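Local coordinates for serine-pyruvate aminotransferase (agxt) (Sulfolobus solfataricus, PDB 3ZRP), which probably catalyses pyridoxal-phosphate-dependent transamination between serine and pyruvate, and perhaps between alanine and glyoxylate, as a class-V aminotransferase, at residues A[133-138]-A[181-186]; A[62-67]-A[89-94]. All blocks are in the same frame, centred on the assembly; numbering follows the deposited sequence.

Contact 1 of 2, residues A[133-138]-A[181-186]; sequences LTHVET and DVYLTA. With PLP (pyridoxal-5'-phosphate), chain C.
Tyr183 presents the edge of its ring to His135, whose ND1 lies near the plane of the phenol and 2.7 Å from Tyr183 OH. Relative to the imidazole, the same oxygen lies oblique to the ring, nearer to the ND1 side than to NE2: Tyr183 OH is 3.3 Å from His135 CE1, while the phenol carbons stay farther off. The two side chains thus meet through the hydroxyl and one imidazole nitrogen, with no stacking of the rings. The imidazole reaches this position because His135 CG is anti to the backbone N (chi1 -162°). Val146 of helix 146-153 and Val162 of strand 157-163 pack against both side chains, which lie in the buried interior.

Strands 128-134 and 182-186 are not adjacent: strand 157-163 runs between them, and the CA atoms of His135 and Tyr183 are 9.5 Å apart. Beyond the histidine, the chain turns to the cofactor. Thr138 OG1 is hydrogen-bonded to PLP O3, the oxygen on ring carbon C3, at 2.4 Å, a distance so short that its exact value is doubtful, and is also bonded to Ser166 OG. Val136 O approaches the ring methyl, PLP C2A, at 3.4 Å. At the far end of the other segment, Ala186 CB lies 4.1 Å from PLP O1P of the phosphate. Parallel strands whose C-terminal ends bring cofactor-binding residues to PLP are characteristic of the large domain of fold-type I aminotransferases.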
loop_
_atom_site.group_PDB
_atom_site.type_symbol
_atom_site.label_atom_id
_atom_site.label_comp_id
_atom_site.label_asym_id
_atom_site.label_seq_id
_atom_site.Cartn_x
_atom_site.Cartn_y
_atom_site.Cartn_z
ATOM N N LEU A 133 17.390 -13.208 -7.862
ATOM C CA LEU A 133 16.804 -14.156 -8.815
ATOM C C LEU A 133 15.303 -13.859 -8.992
ATOM O O LEU A 133 14.682 -13.270 -8.100
ATOM C CB LEU A 133 16.980 -15.577 -8.290
ATOM C CG LEU A 133 18.362 -16.094 -7.869
ATOM C CD1 LEU A 133 18.213 -17.563 -7.474
ATOM C CD2 LEU A 133 19.361 -15.964 -9.007
ATOM N N THR A 134 14.731 -14.268 -10.129
ATOM C CA THR A 134 13.272 -14.274 -10.319
ATOM C C THR A 134 12.810 -15.708 -10.446
ATOM O O THR A 134 13.224 -16.404 -11.406
ATOM C CB THR A 134 12.885 -13.535 -11.615
ATOM O OG1 THR A 134 13.573 -12.284 -11.662
ATOM C CG2 THR A 134 11.352 -13.306 -11.707
ATOM N N HIS A 135 11.924 -16.154 -9.543
ATOM C CA HIS A 135 11.466 -17.558 -9.611
ATOM C C HIS A 135 10.664 -17.826 -10.896
ATOM O O HIS A 135 10.995 -18.725 -11.685
ATOM C CB HIS A 135 10.712 -17.969 -8.362
ATOM C CG HIS A 135 10.596 -19.450 -8.188
ATOM N ND1 HIS A 135 10.079 -20.021 -7.046
ATOM C CD2 HIS A 135 11.000 -20.480 -8.982
ATOM C CE1 HIS A 135 10.141 -21.340 -7.153
ATOM N NE2 HIS A 135 10.691 -21.642 -8.321
ATOM N N VAL A 136 9.625 -17.021 -11.135
ATOM C CA VAL A 136 8.907 -17.089 -12.405
ATOM C C VAL A 136 8.883 -15.693 -13.003
ATOM O O VAL A 136 8.397 -14.776 -12.362
ATOM C CB VAL A 136 7.465 -17.608 -12.194
ATOM C CG1 VAL A 136 6.616 -17.412 -13.467
ATOM C CG2 VAL A 136 7.472 -19.078 -11.740
ATOM N N GLU A 137 9.454 -15.551 -14.198
ATOM C CA GLU A 137 9.410 -14.328 -14.976
ATOM C C GLU A 137 8.080 -14.218 -15.720
ATOM O O GLU A 137 7.854 -14.851 -16.757
ATOM C CB GLU A 137 10.600 -14.267 -15.951
ATOM C CG GLU A 137 10.606 -13.086 -16.898
ATOM C CD GLU A 137 10.474 -11.753 -16.180
ATOM O OE1 GLU A 137 11.344 -11.431 -15.329
ATOM O OE2 GLU A 137 9.507 -11.020 -16.491
ATOM N N THR A 138 7.206 -13.377 -15.181
ATOM C CA THR A 138 5.828 -13.232 -15.626
ATOM C C THR A 138 5.726 -12.787 -17.076
ATOM O O THR A 138 4.774 -13.149 -17.752
ATOM C CB THR A 138 5.108 -12.205 -14.714
ATOM O OG1 THR A 138 5.343 -12.573 -13.361
ATOM C CG2 THR A 138 3.570 -12.163 -14.982
ATOM N N ASP A 181 17.910 -15.957 1.562
ATOM C CA ASP A 181 17.922 -14.922 2.595
ATOM C C ASP A 181 16.701 -14.024 2.616
ATOM O O ASP A 181 16.282 -13.580 3.695
ATOM C CB ASP A 181 19.214 -14.131 2.515
ATOM C CG ASP A 181 20.409 -15.015 2.777
ATOM O OD1 ASP A 181 20.500 -15.527 3.918
ATOM O OD2 ASP A 181 21.188 -15.242 1.829
ATOM N N VAL A 182 16.167 -13.734 1.422
ATOM C CA VAL A 182 14.864 -13.066 1.262
ATOM C C VAL A 182 14.082 -13.765 0.165
ATOM O O VAL A 182 14.520 -13.838 -0.971
ATOM C CB VAL A 182 14.984 -11.565 0.831
ATOM C CG1 VAL A 182 13.574 -10.933 0.741
ATOM C CG2 VAL A 182 15.877 -10.749 1.803
ATOM N N TYR A 183 12.907 -14.278 0.500
ATOM C CA TYR A 183 12.006 -14.836 -0.502
ATOM C C TYR A 183 10.791 -13.918 -0.420
ATOM O O TYR A 183 10.301 -13.660 0.678
ATOM C CB TYR A 183 11.645 -16.312 -0.169
ATOM C CG TYR A 183 11.633 -17.195 -1.393
ATOM C CD1 TYR A 183 10.724 -16.958 -2.433
ATOM C CD2 TYR A 183 12.556 -18.248 -1.538
ATOM C CE1 TYR A 183 10.715 -17.743 -3.584
ATOM C CE2 TYR A 183 12.550 -19.062 -2.681
ATOM C CZ TYR A 183 11.632 -18.787 -3.713
ATOM O OH TYR A 183 11.604 -19.536 -4.866
ATOM N N LEU A 184 10.346 -13.356 -1.536
ATOM C CA LEU A 184 9.285 -12.375 -1.436
ATOM C C LEU A 184 8.169 -12.681 -2.441
ATOM O O LEU A 184 8.384 -13.390 -3.449
ATOM C CB LEU A 184 9.834 -10.938 -1.597
ATOM C CG LEU A 184 10.469 -10.601 -2.951
ATOM C CD1 LEU A 184 9.400 -10.182 -3.981
ATOM C CD2 LEU A 184 11.551 -9.509 -2.826
ATOM N N THR A 185 6.976 -12.187 -2.127
ATOM C CA THR A 185 5.832 -12.339 -3.003
ATOM C C THR A 185 4.856 -11.150 -2.815
ATOM O O THR A 185 5.204 -10.132 -2.170
ATOM C CB THR A 185 5.171 -13.759 -2.854
ATOM O OG1 THR A 185 4.227 -13.949 -3.901
ATOM C CG2 THR A 185 4.462 -13.951 -1.508
ATOM N N ALA A 186 3.678 -11.252 -3.414
ATOM C CA ALA A 186 2.631 -10.229 -3.271
ATOM C C ALA A 186 1.330 -10.911 -2.889
ATOM O O ALA A 186 1.217 -12.128 -3.020
ATOM C CB ALA A 186 2.455 -9.453 -4.598
HETATM N N1 PLP C . 7.722 -9.533 -9.951
HETATM C C2 PLP C . 6.958 -10.362 -10.740
HETATM C C2A PLP C . 7.546 -11.671 -11.198
HETATM C C3 PLP C . 5.639 -10.002 -11.097
HETATM O O3 PLP C . 4.956 -10.771 -11.767
HETATM C C4 PLP C . 5.091 -8.795 -10.650
HETATM C C4A PLP C . 3.644 -8.452 -11.024
HETATM C C5 PLP C . 5.916 -7.961 -9.865
HETATM C C6 PLP C . 7.221 -8.345 -9.494
HETATM C C5A PLP C . 5.457 -6.634 -9.336
HETATM O O4P PLP C . 4.429 -6.727 -8.346
HETATM P P PLP C . 3.456 -5.526 -7.993
HETATM O O1P PLP C . 2.596 -6.137 -6.931
HETATM O O2P PLP C . 2.750 -5.282 -9.285
HETATM O O3P PLP C . 4.376 -4.443 -7.553
#

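Contact 2 of 2, residues A[62-67]-A[89-94]; sequences GGTSAM and GDRWEQ. With PLP (pyridoxal-5'-phosphate), chain C.
The phosphate end of the pyridoxal phosphate pocket is built here, where the start of helix 63-69 meets helix 87-96. Gly63 N donates to PLP O1P at 2.9 Å, and Thr64 gives PLP O3P two hydrogen bonds, from its backbone N and, at 2.5 Å, from OG1. The hydroxyl of Thr64 sits beside its own backbone N (chi1 -50°), which lets both donors converge on one phosphate oxygen. Arg91 NH1 donates to Thr64 OG1 at 2.9 Å; the hydroxyl oxygen lies at the edge of the guanidinium, near its plane, with an N-H...O angle of 146°. Arg91 is thus a second-shell residue that probably helps to hold the Thr64 hydroxyl toward the phosphate; its NH1 is also bonded to Phe241 O of the second subunit, across the dimer interface.

A glycine-rich turn leading into a helix whose N-terminal amides bind the cofactor phosphate is a common feature of fold-type I PLP enzymes. Gly62 is the N-cap, and both glycines lie against the phosphate, Gly62 CA 3.6 Å from PLP O1P.

One turn on, Met67 joins the cofactor to the second helix. Its SD rests 3.9 Å from PLP C6, and the bend at chi3 (80°) carries CE over one face of the Trp92 indole, 3.7 Å from the centroid of the five-membered ring in a CH-pi contact. Met67 SD lies above the six-membered ring of Trp92, 4.9 Å from its centroid, a distant Met-aromatic contact. Nearer the backbone, Met67 CB packs on Trp92 CZ3 at 3.6 Å. With Trp92 replaced by an alanine, the Met67 methyl is likely to lose its indole face, leaving a gap between the helices and the thioether less fixed. Leu184 of strand 182-186 touches both Met67 and Trp92.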
loop_
_atom_site.group_PDB
_atom_site.type_symbol
_atom_site.label_atom_id
_atom_site.label_comp_id
_atom_site.label_asym_id
_atom_site.label_seq_id
_atom_site.Cartn_x
_atom_site.Cartn_y
_atom_site.Cartn_z
ATOM N N GLY A 62 3.090 -3.937 -2.706
ATOM C CA GLY A 62 2.998 -5.154 -3.504
ATOM C C GLY A 62 4.373 -5.732 -3.737
ATOM O O GLY A 62 5.316 -5.428 -3.009
ATOM N N GLY A 63 4.485 -6.561 -4.765
ATOM C CA GLY A 63 5.776 -7.149 -5.112
ATOM C C GLY A 63 6.868 -6.101 -5.296
ATOM O O GLY A 63 7.989 -6.302 -4.881
ATOM N N THR A 64 6.553 -4.962 -5.947
ATOM C CA THR A 64 7.602 -3.927 -6.145
ATOM C C THR A 64 8.130 -3.267 -4.827
ATOM O O THR A 64 9.334 -2.991 -4.701
ATOM C CB THR A 64 7.090 -2.803 -7.148
ATOM O OG1 THR A 64 6.576 -3.458 -8.309
ATOM C CG2 THR A 64 8.211 -1.875 -7.508
ATOM N N SER A 65 7.244 -3.034 -3.853
ATOM C CA SER A 65 7.659 -2.402 -2.617
ATOM C C SER A 65 8.451 -3.458 -1.827
ATOM O O SER A 65 9.485 -3.104 -1.277
ATOM C CB SER A 65 6.515 -1.869 -1.770
ATOM O OG SER A 65 5.573 -2.845 -1.383
ATOM N N ALA A 66 8.037 -4.709 -1.939
ATOM C CA ALA A 66 8.811 -5.796 -1.282
ATOM C C ALA A 66 10.219 -5.849 -1.886
ATOM O O ALA A 66 11.213 -5.870 -1.165
ATOM C CB ALA A 66 8.116 -7.136 -1.401
ATOM N N MET A 67 10.314 -5.850 -3.204
ATOM C CA MET A 67 11.638 -5.867 -3.859
ATOM C C MET A 67 12.513 -4.696 -3.389
ATOM O O MET A 67 13.662 -4.896 -2.984
ATOM C CB MET A 67 11.494 -5.839 -5.391
ATOM C CG MET A 67 10.890 -7.112 -6.026
ATOM S SD MET A 67 10.339 -6.800 -7.732
ATOM C CE MET A 67 11.904 -6.888 -8.656
ATOM N N GLY A 89 12.826 -9.352 -13.806
ATOM C CA GLY A 89 14.265 -9.348 -13.497
ATOM C C GLY A 89 14.853 -7.955 -13.691
ATOM O O GLY A 89 15.590 -7.437 -12.849
ATOM N N ASP A 90 14.496 -7.315 -14.806
ATOM C CA ASP A 90 14.995 -5.988 -15.089
ATOM C C ASP A 90 14.541 -4.965 -14.046
ATOM O O ASP A 90 15.220 -3.963 -13.824
ATOM C CB ASP A 90 14.565 -5.551 -16.495
ATOM C CG ASP A 90 15.303 -6.332 -17.601
ATOM O OD1 ASP A 90 16.299 -7.047 -17.343
ATOM O OD2 ASP A 90 14.866 -6.258 -18.735
ATOM N N ARG A 91 13.390 -5.204 -13.425
ATOM C CA ARG A 91 12.911 -4.295 -12.378
ATOM C C ARG A 91 13.884 -4.200 -11.190
ATOM O O ARG A 91 14.013 -3.136 -10.586
ATOM C CB ARG A 91 11.467 -4.631 -11.944
ATOM C CG ARG A 91 10.918 -3.816 -10.772
ATOM C CD ARG A 91 9.386 -3.881 -10.725
ATOM N NE ARG A 91 8.886 -3.174 -11.915
ATOM C CZ ARG A 91 7.652 -2.721 -12.090
ATOM N NH1 ARG A 91 6.728 -2.861 -11.146
ATOM N NH2 ARG A 91 7.353 -2.083 -13.213
ATOM N N TRP A 92 14.557 -5.293 -10.833
ATOM C CA TRP A 92 15.588 -5.200 -9.819
ATOM C C TRP A 92 16.619 -4.102 -10.185
ATOM O O TRP A 92 16.976 -3.270 -9.344
ATOM C CB TRP A 92 16.346 -6.528 -9.671
ATOM C CG TRP A 92 15.680 -7.654 -8.939
ATOM C CD1 TRP A 92 15.374 -8.874 -9.461
ATOM C CD2 TRP A 92 15.305 -7.700 -7.554
ATOM N NE1 TRP A 92 14.814 -9.673 -8.495
ATOM C CE2 TRP A 92 14.749 -8.968 -7.317
ATOM C CE3 TRP A 92 15.357 -6.772 -6.498
ATOM C CZ2 TRP A 92 14.288 -9.366 -6.054
ATOM C CZ3 TRP A 92 14.882 -7.150 -5.239
ATOM C CH2 TRP A 92 14.343 -8.439 -5.028
ATOM N N GLU A 93 17.088 -4.112 -11.431
ATOM C CA GLU A 93 18.029 -3.095 -11.930
ATOM C C GLU A 93 17.438 -1.666 -11.882
ATOM O O GLU A 93 18.127 -0.723 -11.459
ATOM C CB GLU A 93 18.507 -3.425 -13.365
ATOM C CG GLU A 93 19.583 -2.486 -13.869
ATOM C CD GLU A 93 20.029 -2.733 -15.288
ATOM O OE1 GLU A 93 19.202 -3.114 -16.149
ATOM O OE2 GLU A 93 21.235 -2.519 -15.540
ATOM N N GLN A 94 16.181 -1.522 -12.299
ATOM C CA GLN A 94 15.495 -0.204 -12.257
ATOM C C GLN A 94 15.404 0.348 -10.824
ATOM O O GLN A 94 15.677 1.547 -10.600
ATOM C CB GLN A 94 14.124 -0.250 -12.947
ATOM C CG GLN A 94 14.240 -0.533 -14.458
ATOM C CD GLN A 94 15.092 0.502 -15.156
ATOM O OE1 GLN A 94 16.197 0.207 -15.651
ATOM N NE2 GLN A 94 14.611 1.748 -15.158
HETATM N N1 PLP C . 7.722 -9.533 -9.951
HETATM C C2 PLP C . 6.958 -10.362 -10.740
HETATM C C2A PLP C . 7.546 -11.671 -11.198
HETATM C C3 PLP C . 5.639 -10.002 -11.097
HETATM O O3 PLP C . 4.956 -10.771 -11.767
HETATM C C4 PLP C . 5.091 -8.795 -10.650
HETATM C C4A PLP C . 3.644 -8.452 -11.024
HETATM C C5 PLP C . 5.916 -7.961 -9.865
HETATM C C6 PLP C . 7.221 -8.345 -9.494
HETATM C C5A PLP C . 5.457 -6.634 -9.336
HETATM O O4P PLP C . 4.429 -6.727 -8.346
HETATM P P PLP C . 3.456 -5.526 -7.993
HETATM O O1P PLP C . 2.596 -6.137 -6.931
HETATM O O2P PLP C . 2.750 -5.282 -9.285
HETATM O O3P PLP C . 4.376 -4.443 -7.553
#

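Both contacts belong to the buried interior around one PLP, but they differ in chemistry and place. Contact 1 lies nearer the centre of the chain, joins the loop that follows strand 128-134 to strand 182-186 of the central sheet and meets through a single polar pair. Contact 2 joins two helices flanking that sheet, buries more surface, mixes apolar packing with a charged side chain, and borders the second subunit, which does not touch the segments of contact 1. Their ends of the cofactor differ too: 133-138 serves the ring oxygen, 62-67 the phosphate. They connect directly: Glu137 OE1 lies 3.0 Å from Gly89 N, a probable hydrogen bond, and Ala186 CB packs on Gly63 N.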